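Local coordinates for protein alginate lyase (Bacteroides ovatus, PDB 3NNB) that probably depolymerises alginate by beta-elimination, acting as a polysaccharide lyase built largely of helices on an alpha/alpha-toroid plan, at residues D167-T172 with G223-V228; D176-M181 with A234-N239; K219-L224 with T278-G283; Q229-A234 with L286-I291. One frame throughout, in Å; residues are numbered along the deposited sequence.

Contact 1: D167-T172 with G223-V228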
loop_
_atom_site.group_PDB
_atom_site.type_symbol
_atom_site.label_atom_id
_atom_site.label_comp_id
_atom_site.label_asym_id
_atom_site.label_seq_id
_atom_site.Cartn_x
_atom_site.Cartn_y
_atom_site.Cartn_z
ATOM N N ASP A 167 -2.152 -5.514 -5.904
ATOM C CA ASP A 167 -3.457 -5.605 -5.228
ATOM C C ASP A 167 -3.322 -5.701 -3.709
ATOM O O ASP A 167 -4.211 -5.258 -2.979
ATOM C CB ASP A 167 -4.260 -6.821 -5.696
ATOM C CG ASP A 167 -4.757 -6.719 -7.146
ATOM O OD1 ASP A 167 -4.309 -5.824 -7.886
ATOM O OD2 ASP A 167 -5.569 -7.587 -7.548
ATOM N N ILE A 168 -2.240 -6.334 -3.223
ATOM C CA ILE A 168 -2.080 -6.586 -1.799
ATOM C C ILE A 168 -1.122 -5.643 -1.129
ATOM O O ILE A 168 -0.697 -5.874 -0.015
ATOM C CB ILE A 168 -1.661 -8.060 -1.508
ATOM C CG1 ILE A 168 -0.365 -8.480 -2.215
ATOM C CG2 ILE A 168 -2.835 -8.992 -1.826
ATOM C CD1 ILE A 168 0.356 -9.693 -1.504
ATOM N N TYR A 169 -0.740 -4.556 -1.819
ATOM C CA TYR A 169 0.254 -3.635 -1.259
ATOM C C TYR A 169 -0.159 -3.127 0.155
ATOM O O TYR A 169 0.708 -2.940 1.012
ATOM C CB TYR A 169 0.503 -2.452 -2.172
ATOM C CG TYR A 169 1.675 -1.600 -1.702
ATOM C CD1 TYR A 169 2.964 -1.915 -2.099
ATOM C CD2 TYR A 169 1.495 -0.533 -0.820
ATOM C CE1 TYR A 169 4.046 -1.185 -1.649
ATOM C CE2 TYR A 169 2.573 0.208 -0.370
ATOM C CZ TYR A 169 3.851 -0.135 -0.795
ATOM O OH TYR A 169 4.937 0.607 -0.315
ATOM N N SER A 170 -1.454 -2.907 0.381
ATOM C CA SER A 170 -1.945 -2.472 1.693
ATOM C C SER A 170 -1.656 -3.452 2.850
ATOM O O SER A 170 -1.736 -3.052 4.022
ATOM C CB SER A 170 -3.438 -2.127 1.669
ATOM O OG SER A 170 -4.220 -3.275 1.487
ATOM N N PHE A 171 -1.263 -4.698 2.546
ATOM C CA PHE A 171 -0.868 -5.613 3.598
ATOM C C PHE A 171 0.371 -5.100 4.340
ATOM O O PHE A 171 0.605 -5.450 5.504
ATOM C CB PHE A 171 -0.615 -7.014 3.045
ATOM C CG PHE A 171 -1.845 -7.785 2.674
ATOM C CD1 PHE A 171 -3.140 -7.264 2.735
ATOM C CD2 PHE A 171 -1.686 -9.079 2.204
ATOM C CE1 PHE A 171 -4.251 -8.060 2.381
ATOM C CE2 PHE A 171 -2.780 -9.840 1.859
ATOM C CZ PHE A 171 -4.063 -9.327 1.950
ATOM N N THR A 172 1.160 -4.253 3.689
ATOM C CA THR A 172 2.335 -3.655 4.345
ATOM C C THR A 172 1.923 -2.874 5.586
ATOM O O THR A 172 2.523 -3.024 6.667
ATOM C CB THR A 172 3.164 -2.793 3.385
ATOM O OG1 THR A 172 2.368 -1.716 2.868
ATOM C CG2 THR A 172 3.818 -3.687 2.275
ATOM N N GLY A 223 7.688 -2.865 -9.888
ATOM C CA GLY A 223 8.867 -3.525 -9.408
ATOM C C GLY A 223 9.401 -2.905 -8.118
ATOM O O GLY A 223 9.877 -3.616 -7.227
ATOM N N LEU A 224 9.322 -1.582 -7.995
ATOM C CA LEU A 224 9.705 -0.912 -6.759
ATOM C C LEU A 224 8.823 -1.359 -5.591
ATOM O O LEU A 224 9.313 -1.718 -4.499
ATOM C CB LEU A 224 9.684 0.602 -6.985
ATOM C CG LEU A 224 10.281 1.493 -5.884
ATOM C CD1 LEU A 224 10.850 2.790 -6.469
ATOM C CD2 LEU A 224 9.250 1.803 -4.792
ATOM N N ALA A 225 7.513 -1.431 -5.854
ATOM C CA ALA A 225 6.564 -1.889 -4.862
ATOM C C ALA A 225 6.775 -3.359 -4.481
ATOM O O ALA A 225 6.583 -3.733 -3.317
ATOM C CB ALA A 225 5.092 -1.610 -5.319
ATOM N N TYR A 226 7.183 -4.189 -5.423
ATOM C CA TYR A 226 7.461 -5.614 -5.118
ATOM C C TYR A 226 8.487 -5.701 -4.021
ATOM O O TYR A 226 8.326 -6.452 -3.077
ATOM C CB TYR A 226 7.931 -6.339 -6.362
ATOM C CG TYR A 226 8.367 -7.772 -6.098
ATOM C CD1 TYR A 226 9.650 -8.042 -5.663
ATOM C CD2 TYR A 226 7.475 -8.842 -6.255
ATOM C CE1 TYR A 226 10.084 -9.340 -5.426
ATOM C CE2 TYR A 226 7.894 -10.172 -6.018
ATOM C CZ TYR A 226 9.192 -10.412 -5.611
ATOM O OH TYR A 226 9.706 -11.697 -5.351
ATOM N N ASP A 227 9.551 -4.919 -4.158
ATOM C CA ASP A 227 10.634 -4.975 -3.160
ATOM C C ASP A 227 10.145 -4.540 -1.779
ATOM O O ASP A 227 10.517 -5.116 -0.767
ATOM C CB ASP A 227 11.817 -4.113 -3.570
ATOM C CG ASP A 227 12.671 -4.743 -4.646
ATOM O OD1 ASP A 227 12.359 -5.839 -5.149
ATOM O OD2 ASP A 227 13.696 -4.114 -5.010
ATOM N N VAL A 228 9.354 -3.460 -1.725
ATOM C CA VAL A 228 8.799 -3.018 -0.438
ATOM C C VAL A 228 7.973 -4.114 0.236
ATOM O O VAL A 228 8.119 -4.378 1.432
ATOM C CB VAL A 228 7.957 -1.701 -0.552
ATOM C CG1 VAL A 228 7.514 -1.225 0.819
ATOM C CG2 VAL A 228 8.776 -0.610 -1.243
#

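Contact 2: D176-M181 with A234-N239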
loop_
_atom_site.group_PDB
_atom_site.type_symbol
_atom_site.label_atom_id
_atom_site.label_comp_id
_atom_site.label_asym_id
_atom_site.label_seq_id
_atom_site.Cartn_x
_atom_site.Cartn_y
_atom_site.Cartn_z
ATOM N N ASP A 176 1.406 -3.718 10.273
ATOM C CA ASP A 176 1.646 -2.804 11.404
ATOM C C ASP A 176 0.431 -2.729 12.325
ATOM O O ASP A 176 0.582 -2.719 13.576
ATOM C CB ASP A 176 2.063 -1.414 10.960
ATOM C CG ASP A 176 3.502 -1.340 10.498
ATOM O OD1 ASP A 176 4.255 -2.339 10.618
ATOM O OD2 ASP A 176 3.856 -0.275 9.991
ATOM N N ALA A 177 -0.760 -2.709 11.748
ATOM C CA ALA A 177 -1.998 -2.680 12.563
ATOM C C ALA A 177 -2.123 -3.975 13.369
ATOM O O ALA A 177 -2.549 -3.934 14.527
ATOM C CB ALA A 177 -3.216 -2.455 11.667
HETATM N N MSE A 178 -1.749 -5.122 12.790
HETATM C CA MSE A 178 -1.735 -6.402 13.539
HETATM C C MSE A 178 -0.736 -6.359 14.707
HETATM O O MSE A 178 -1.055 -6.729 15.852
HETATM C CB MSE A 178 -1.475 -7.606 12.645
HETATM C CG MSE A 178 -2.557 -7.784 11.589
HETATM SE SE MSE A 178 -2.520 -9.501 10.711
HETATM C CE MSE A 178 -0.816 -9.319 9.865
ATOM N N THR A 179 0.448 -5.830 14.431
ATOM C CA THR A 179 1.459 -5.654 15.472
ATOM C C THR A 179 0.922 -4.848 16.642
ATOM O O THR A 179 1.126 -5.219 17.812
ATOM C CB THR A 179 2.780 -5.067 14.905
ATOM O OG1 THR A 179 3.325 -5.953 13.925
ATOM C CG2 THR A 179 3.812 -4.818 16.019
ATOM N N LEU A 180 0.238 -3.758 16.319
ATOM C CA LEU A 180 -0.363 -2.827 17.300
ATOM C C LEU A 180 -1.439 -3.486 18.188
ATOM O O LEU A 180 -1.692 -3.031 19.310
ATOM C CB LEU A 180 -0.898 -1.582 16.596
ATOM C CG LEU A 180 0.098 -0.604 15.998
ATOM C CD1 LEU A 180 -0.654 0.477 15.244
ATOM C CD2 LEU A 180 1.059 -0.030 17.064
HETATM N N MSE A 181 -2.051 -4.548 17.679
HETATM C CA MSE A 181 -3.067 -5.357 18.374
HETATM C C MSE A 181 -2.599 -6.601 19.090
HETATM O O MSE A 181 -3.432 -7.300 19.673
HETATM C CB MSE A 181 -4.097 -5.865 17.321
HETATM C CG MSE A 181 -5.070 -4.934 16.979
HETATM SE SE MSE A 181 -6.294 -5.992 15.847
HETATM C CE MSE A 181 -5.442 -5.859 14.070
ATOM N N ALA A 234 8.915 -10.247 4.700
ATOM C CA ALA A 234 10.089 -10.936 5.251
ATOM C C ALA A 234 10.259 -10.580 6.729
ATOM O O ALA A 234 10.472 -11.465 7.566
ATOM C CB ALA A 234 11.379 -10.575 4.426
ATOM N N LEU A 235 10.143 -9.291 7.074
ATOM C CA LEU A 235 10.340 -8.863 8.467
ATOM C C LEU A 235 9.239 -9.443 9.339
ATOM O O LEU A 235 9.529 -9.932 10.438
ATOM C CB LEU A 235 10.360 -7.337 8.618
ATOM C CG LEU A 235 11.641 -6.703 8.093
ATOM C CD1 LEU A 235 11.494 -5.177 7.980
ATOM C CD2 LEU A 235 12.804 -7.045 9.063
ATOM N N TYR A 236 7.993 -9.431 8.860
ATOM C CA TYR A 236 6.881 -9.932 9.678
ATOM C C TYR A 236 7.040 -11.433 10.016
ATOM O O TYR A 236 6.651 -11.874 11.092
ATOM C CB TYR A 236 5.536 -9.706 8.986
ATOM C CG TYR A 236 4.347 -10.093 9.819
ATOM C CD1 TYR A 236 4.118 -9.491 11.066
ATOM C CD2 TYR A 236 3.451 -11.051 9.382
ATOM C CE1 TYR A 236 3.015 -9.854 11.861
ATOM C CE2 TYR A 236 2.388 -11.451 10.197
ATOM C CZ TYR A 236 2.163 -10.829 11.409
ATOM O OH TYR A 236 1.059 -11.155 12.223
ATOM N N THR A 237 7.600 -12.181 9.093
ATOM C CA THR A 237 7.797 -13.626 9.234
ATOM C C THR A 237 9.162 -14.007 9.846
ATOM O O THR A 237 9.485 -15.163 9.902
ATOM C CB THR A 237 7.622 -14.330 7.887
ATOM O OG1 THR A 237 8.618 -13.887 6.940
ATOM C CG2 THR A 237 6.236 -14.062 7.307
ATOM N N GLY A 238 9.932 -13.029 10.311
ATOM C CA GLY A 238 11.203 -13.290 11.006
ATOM C C GLY A 238 12.430 -13.443 10.118
ATOM O O GLY A 238 13.490 -13.866 10.578
ATOM N N ASN A 239 12.314 -13.113 8.846
ATOM C CA ASN A 239 13.371 -13.342 7.877
ATOM C C ASN A 239 14.121 -12.034 7.660
ATOM O O ASN A 239 14.008 -11.393 6.608
ATOM C CB ASN A 239 12.809 -13.894 6.578
ATOM C CG ASN A 239 13.875 -14.455 5.663
ATOM O OD1 ASN A 239 15.071 -14.229 5.865
ATOM N ND2 ASN A 239 13.451 -15.173 4.637
#

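Contact 3: K219-L224 with T278-G283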
loop_
_atom_site.group_PDB
_atom_site.type_symbol
_atom_site.label_atom_id
_atom_site.label_comp_id
_atom_site.label_asym_id
_atom_site.label_seq_id
_atom_site.Cartn_x
_atom_site.Cartn_y
_atom_site.Cartn_z
ATOM N N LYS A 219 9.951 -2.728 -14.470
ATOM C CA LYS A 219 10.830 -1.587 -14.509
ATOM C C LYS A 219 10.268 -0.311 -13.888
ATOM O O LYS A 219 10.989 0.678 -13.732
ATOM C CB LYS A 219 11.190 -1.297 -15.963
ATOM C CG LYS A 219 11.937 -2.455 -16.619
ATOM C CD LYS A 219 12.507 -2.057 -17.971
ATOM C CE LYS A 219 13.175 -3.259 -18.644
ATOM N NZ LYS A 219 14.212 -3.867 -17.753
ATOM N N ASN A 220 8.986 -0.327 -13.555
ATOM C CA ASN A 220 8.275 0.865 -13.066
ATOM C C ASN A 220 7.825 0.674 -11.622
ATOM O O ASN A 220 8.371 -0.127 -10.877
ATOM C CB ASN A 220 7.105 1.233 -14.006
ATOM C CG ASN A 220 5.960 0.266 -13.922
ATOM O OD1 ASN A 220 6.115 -0.848 -13.376
ATOM N ND2 ASN A 220 4.783 0.668 -14.422
ATOM N N ASN A 221 6.818 1.420 -11.223
ATOM C CA ASN A 221 6.304 1.351 -9.857
ATOM C C ASN A 221 6.006 -0.075 -9.361
ATOM O O ASN A 221 6.087 -0.340 -8.160
ATOM C CB ASN A 221 5.096 2.286 -9.679
ATOM C CG ASN A 221 3.837 1.777 -10.358
ATOM O OD1 ASN A 221 3.206 0.840 -9.848
ATOM N ND2 ASN A 221 3.441 2.386 -11.501
ATOM N N HIS A 222 5.642 -0.977 -10.272
ATOM C CA HIS A 222 5.336 -2.333 -9.848
ATOM C C HIS A 222 6.534 -3.007 -9.258
ATOM O O HIS A 222 6.417 -3.679 -8.248
ATOM C CB HIS A 222 4.789 -3.179 -10.997
ATOM C CG HIS A 222 3.337 -2.992 -11.254
ATOM N ND1 HIS A 222 2.367 -3.667 -10.549
ATOM C CD2 HIS A 222 2.686 -2.218 -12.147
ATOM C CE1 HIS A 222 1.179 -3.344 -11.027
ATOM N NE2 HIS A 222 1.338 -2.435 -11.970
ATOM N N GLY A 223 7.688 -2.865 -9.888
ATOM C CA GLY A 223 8.867 -3.525 -9.408
ATOM C C GLY A 223 9.401 -2.905 -8.118
ATOM O O GLY A 223 9.877 -3.616 -7.227
ATOM N N LEU A 224 9.322 -1.582 -7.995
ATOM C CA LEU A 224 9.705 -0.912 -6.759
ATOM C C LEU A 224 8.823 -1.359 -5.591
ATOM O O LEU A 224 9.313 -1.718 -4.499
ATOM C CB LEU A 224 9.684 0.602 -6.985
ATOM C CG LEU A 224 10.281 1.493 -5.884
ATOM C CD1 LEU A 224 10.850 2.790 -6.469
ATOM C CD2 LEU A 224 9.250 1.803 -4.792
ATOM N N THR A 278 3.575 9.423 -10.185
ATOM C CA THR A 278 4.785 10.028 -9.602
ATOM C C THR A 278 4.652 9.968 -8.066
ATOM O O THR A 278 5.586 9.586 -7.348
ATOM C CB THR A 278 4.942 11.475 -10.052
ATOM O OG1 THR A 278 5.315 11.515 -11.445
ATOM C CG2 THR A 278 6.009 12.226 -9.218
ATOM N N ILE A 279 3.493 10.342 -7.568
ATOM C CA ILE A 279 3.234 10.332 -6.112
ATOM C C ILE A 279 3.140 8.902 -5.519
ATOM O O ILE A 279 3.653 8.642 -4.461
ATOM C CB ILE A 279 1.944 11.162 -5.797
ATOM C CG1 ILE A 279 2.202 12.636 -6.095
ATOM C CG2 ILE A 279 1.462 10.923 -4.346
ATOM C CD1 ILE A 279 0.936 13.508 -6.075
ATOM N N PHE A 280 2.464 8.014 -6.230
ATOM C CA PHE A 280 2.341 6.591 -5.857
ATOM C C PHE A 280 3.726 6.004 -5.636
ATOM O O PHE A 280 3.999 5.395 -4.582
ATOM C CB PHE A 280 1.641 5.892 -7.016
ATOM C CG PHE A 280 1.155 4.459 -6.760
ATOM C CD1 PHE A 280 0.163 4.180 -5.842
ATOM C CD2 PHE A 280 1.639 3.416 -7.545
ATOM C CE1 PHE A 280 -0.336 2.877 -5.703
ATOM C CE2 PHE A 280 1.163 2.132 -7.404
ATOM C CZ PHE A 280 0.178 1.860 -6.495
ATOM N N ASN A 281 4.627 6.227 -6.582
ATOM C CA ASN A 281 5.974 5.653 -6.494
ATOM C C ASN A 281 6.780 6.330 -5.393
ATOM O O ASN A 281 7.443 5.666 -4.643
ATOM C CB ASN A 281 6.689 5.734 -7.854
ATOM C CG ASN A 281 7.610 4.580 -8.130
ATOM O OD1 ASN A 281 7.473 3.485 -7.579
ATOM N ND2 ASN A 281 8.528 4.783 -9.080
ATOM N N LEU A 282 6.690 7.657 -5.295
ATOM C CA LEU A 282 7.379 8.373 -4.208
ATOM C C LEU A 282 6.901 7.903 -2.831
ATOM O O LEU A 282 7.715 7.743 -1.896
ATOM C CB LEU A 282 7.192 9.892 -4.338
ATOM C CG LEU A 282 8.287 10.652 -5.047
ATOM C CD1 LEU A 282 7.770 12.048 -5.444
ATOM C CD2 LEU A 282 9.573 10.688 -4.143
ATOM N N GLY A 283 5.598 7.695 -2.673
ATOM C CA GLY A 283 5.074 7.199 -1.386
ATOM C C GLY A 283 5.628 5.804 -1.033
ATOM O O GLY A 283 5.926 5.520 0.124
HETATM O O HOH W 1 5.891 1.750 -6.334
#

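Contact 4: Q229-A234 with L286-I291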
loop_
_atom_site.group_PDB
_atom_site.type_symbol
_atom_site.label_atom_id
_atom_site.label_comp_id
_atom_site.label_asym_id
_atom_site.label_seq_id
_atom_site.Cartn_x
_atom_site.Cartn_y
_atom_site.Cartn_z
ATOM N N GLN A 229 7.117 -4.755 -0.548
ATOM C CA GLN A 229 6.246 -5.783 0.001
ATOM C C GLN A 229 7.101 -6.969 0.439
ATOM O O GLN A 229 6.929 -7.475 1.533
ATOM C CB GLN A 229 5.257 -6.258 -1.079
ATOM C CG GLN A 229 4.255 -5.224 -1.548
ATOM C CD GLN A 229 3.082 -5.879 -2.273
ATOM O OE1 GLN A 229 2.266 -6.565 -1.640
ATOM N NE2 GLN A 229 2.966 -5.641 -3.599
ATOM N N LEU A 230 8.053 -7.399 -0.397
ATOM C CA LEU A 230 8.909 -8.538 -0.005
ATOM C C LEU A 230 9.619 -8.239 1.334
ATOM O O LEU A 230 9.689 -9.085 2.245
ATOM C CB LEU A 230 9.917 -8.867 -1.103
ATOM C CG LEU A 230 10.744 -10.143 -0.862
ATOM C CD1 LEU A 230 9.858 -11.387 -1.028
ATOM C CD2 LEU A 230 11.947 -10.161 -1.850
ATOM N N THR A 231 10.103 -7.009 1.462
ATOM C CA THR A 231 10.856 -6.586 2.657
ATOM C C THR A 231 9.950 -6.623 3.885
ATOM O O THR A 231 10.302 -7.198 4.915
ATOM C CB THR A 231 11.474 -5.233 2.453
ATOM O OG1 THR A 231 12.371 -5.286 1.338
ATOM C CG2 THR A 231 12.288 -4.798 3.706
ATOM N N ALA A 232 8.768 -6.007 3.772
ATOM C CA ALA A 232 7.846 -5.970 4.893
ATOM C C ALA A 232 7.398 -7.387 5.303
ATOM O O ALA A 232 7.300 -7.683 6.509
ATOM C CB ALA A 232 6.608 -5.151 4.518
ATOM N N TYR A 233 7.089 -8.249 4.327
ATOM C CA TYR A 233 6.567 -9.597 4.649
ATOM C C TYR A 233 7.702 -10.455 5.211
ATOM O O TYR A 233 7.480 -11.241 6.134
ATOM C CB TYR A 233 5.889 -10.262 3.460
ATOM C CG TYR A 233 4.816 -9.386 2.845
ATOM C CD1 TYR A 233 4.216 -8.390 3.555
ATOM C CD2 TYR A 233 4.443 -9.533 1.501
ATOM C CE1 TYR A 233 3.258 -7.535 2.951
ATOM C CE2 TYR A 233 3.497 -8.754 0.929
ATOM C CZ TYR A 233 2.916 -7.720 1.632
ATOM O OH TYR A 233 2.027 -6.857 1.016
ATOM N N ALA A 234 8.915 -10.247 4.700
ATOM C CA ALA A 234 10.089 -10.936 5.251
ATOM C C ALA A 234 10.259 -10.580 6.729
ATOM O O ALA A 234 10.472 -11.465 7.566
ATOM C CB ALA A 234 11.379 -10.575 4.426
ATOM N N LEU A 286 9.173 6.167 0.125
ATOM C CA LEU A 286 9.147 6.582 1.528
ATOM C C LEU A 286 8.756 5.473 2.476
ATOM O O LEU A 286 9.275 5.393 3.587
ATOM C CB LEU A 286 8.315 7.846 1.714
ATOM C CG LEU A 286 8.842 9.096 0.993
ATOM C CD1 LEU A 286 7.840 10.267 0.950
ATOM C CD2 LEU A 286 10.115 9.608 1.692
ATOM N N ASP A 287 7.859 4.584 2.044
ATOM C CA ASP A 287 7.577 3.384 2.821
ATOM C C ASP A 287 8.850 2.542 2.988
ATOM O O ASP A 287 9.135 2.091 4.081
ATOM C CB ASP A 287 6.523 2.501 2.109
ATOM C CG ASP A 287 5.112 3.051 2.213
ATOM O OD1 ASP A 287 4.780 3.879 3.078
ATOM O OD2 ASP A 287 4.304 2.648 1.337
HETATM N N MSE A 288 9.644 2.358 1.928
HETATM C CA MSE A 288 10.895 1.639 2.026
HETATM C C MSE A 288 11.849 2.377 2.954
HETATM O O MSE A 288 12.560 1.741 3.741
HETATM C CB MSE A 288 11.537 1.459 0.652
HETATM C CG MSE A 288 12.754 0.541 0.649
HETATM SE SE MSE A 288 12.435 -1.191 1.478
HETATM C CE MSE A 288 13.067 -2.246 0.050
ATOM N N CYS A 289 11.913 3.704 2.853
ATOM C CA CYS A 289 12.805 4.472 3.748
ATOM C C CYS A 289 12.417 4.221 5.202
ATOM O O CYS A 289 13.294 4.066 6.060
ATOM C CB CYS A 289 12.686 5.973 3.464
ATOM S SG CYS A 289 13.388 6.481 1.873
ATOM N N SER A 290 11.100 4.189 5.478
ATOM C CA SER A 290 10.601 3.963 6.838
ATOM C C SER A 290 10.990 2.572 7.337
ATOM O O SER A 290 11.593 2.431 8.413
ATOM C CB SER A 290 9.080 4.164 6.899
ATOM O OG SER A 290 8.764 5.502 6.533
ATOM N N ILE A 291 10.705 1.534 6.533
ATOM C CA ILE A 291 11.100 0.172 6.904
ATOM C C ILE A 291 12.600 0.070 7.136
ATOM O O ILE A 291 13.048 -0.439 8.177
ATOM C CB ILE A 291 10.709 -0.836 5.834
ATOM C CG1 ILE A 291 9.192 -0.853 5.702
ATOM C CG2 ILE A 291 11.214 -2.255 6.190
ATOM C CD1 ILE A 291 8.718 -1.607 4.423
#

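Contact 1: D167-T172 with G223-V228
The carbonyl O of Tyr169 is gripped twice by Thr172, whose hydroxyl OG1 donates to it at 2.8 Å and whose backbone N reaches it at 3.0 Å. The hydroxyl comes in close to the line of the carbonyl bond (162° at the oxygen), and its bond adds to the type I turn from Ile168 to Phe171. From this turn the Tyr169 side chain extends to helix 221-236, its CG anti to the backbone N (chi1 -172°). One flank of the ring meets the helix obliquely: CE1 lies 3.8 Å from Ala225 CB, while the carbonyl O of Ala225 sits in the ring plane at the edge. Further out, Tyr169 OH passes 3.4 Å from the Val228 methyl CG1. Thr172 adds a looser touch, its CG2 4.4 Å from Val228 O. The polar end of the tyrosine is bonded beyond both segments, to Asp287 OD2 on helix 274-293. A leucine in place of Tyr169 would probably deprive Asp287 of this hydroxyl partner and open a gap beside Val228. No hydrogen bond joins the two segments: one side of the ring, CD1 and CE1, supplies the apolar packing against helix 221-236, while its hydroxyl makes a polar link to a third helix. There Asp287 is shared between this hydroxyl and Arg349, with which it forms a salt bridge.

Contact 2: D176-M181 with A234-N239
Selenomethionine Met178 lays its terminal methyl CE against the outer end of the Tyr236 ring, 3.5 Å from OH and 3.7 Å from CZ. The two side chains cross at about a right angle, and the methyl approaches the ring obliquely, reaching CE2 as well at 3.9 Å. A bend at the last torsion of Met178 (chi3 -64°) turns CE from the selenium toward the tyrosine. Tyr236 in turn extends from the last turn of helix 221-236 with CG anti to its backbone N (chi1 -175°), carrying the phenol across to helix 171-180. Thr179 OG1 stands beside the ring's other flank, a loose 4.4 Å from CE1, and is bonded to Ile175 O in its own helix. Behind Tyr236 the helix closes with a Schellman motif: Asn239 N bonds Ala234 O at 2.8 Å and Gly238 N bonds Leu235 O at 3.1 Å, Gly238 taking the positive phi of 87°. Asn239 then caps the following helix through its side chain, at Leu242 N. Met195 and Lys196 of helix 189-208 also touch the tyrosine, and Met178 also touches Phe187, one of the residues at the sodium ion. With no hydrogen bond between the segments, their modest contact rests mainly on van der Waals packing of a selenomethionine methyl against the phenol end of Tyr236, its OH included.

Contact 3: K219-L224 with T278-G283
One water bridges Asn221 and Asn281, donating to Asn221 O at 2.8 Å and to Asn281 OD1 at 2.7 Å; no direct hydrogen bond joins the segments. Van der Waals contacts centre on Asn281 OD1. It sits 3.3 Å from Asn221 CA and 3.6 Å from Leu224 CD1, the backbones coming as near as 5.5 Å between the CA atoms of Asn221 and Asn281. Asn281 ND2 points its protons elsewhere, to the OE1 atoms of Gln265 and Gln258. The third kind of contact is amide to ring edge: Asn221 OD1 lies near the Phe280 plane, 3.4 Å from CE2, with amide and ring planes 82° apart. It gets there because Asn221 CG lies between backbone N and carbonyl carbon (chi1 73°). A leucine in place of Asn281 would probably cost the bridging water one of its two acceptors and leave the two glutamines without their shared donor. Capping comes last: Asn220 is the N-cap, OD1 accepting from His222 N at 3.1 Å, the donor well above the carbonyl plane. A citrate, probably from the crystallisation liquor, bonds Asn220 ND2 and His222 NE2, consistent with a pocket at this helix start. Helix 266-269 flanks the junction, its Glu268 taking Asn221 N, while helix 336-351 packs on Ile279 of helix 274-293.

Contact 4: Q229-A234 with L286-I291
Thr231, Ala232, Met288 and Ile291 join two helices of the largely helical alpha/alpha-toroid body expected for the six-hairpin clan; the short axes run roughly parallel, 31° apart and 10.5 Å at closest approach. The first shell is mostly methyls. Thr231 CG2 meets Ile291 CG2 at 3.7 Å, both branches anti to their backbone N, and Ile291 CD1 reaches Ala232 CB at 4.1 Å. Selenomethionine Met288, bent at its second and third torsions, crosses Thr231 at about a right angle and brings CE to 3.4 Å from OG1. That hydroxyl is bonded to Asp227 O, one turn back, which fixes the threonine rotation and presents its methyl to Ile291. Helix 240-258 supports the same side chains: Thr246 and Ile247 touch Thr231, and Phe250 touches Met288. Farther out, Ala232 also touches Thr172 of helix 171-180. Tyr233 packs on helix 171-180 and helix 189-208. Gln229 clasps this tyrosine, its backbone O 3.1 Å above one ring face toward the rim, while Tyr233 OH donates to Gln229 OE1 at 2.7 Å, in the carbonyl plane and on a lone pair.

In the fold
Helix 221-236 runs through all four contacts, which follow it from N to C terminus in the order contact 3, contact 1, contact 4, contact 2. Segment 167-172 and helix 171-180 meet it in contacts 1 and 2, helix 274-293 in contacts 3 and 4. Contacts 1 and 4 are near neighbours, with centres 8 Å apart, whereas contacts 2 and 3, at the two ends, lie 23 Å apart. Contacts 2 and 4 touch where Leu235 CD1 packs on Ile291 CG2 at 3.4 Å. Each contact joins segments more than 50 residues apart, so one central helix knits distant helices into the core of the alginate lyase domain.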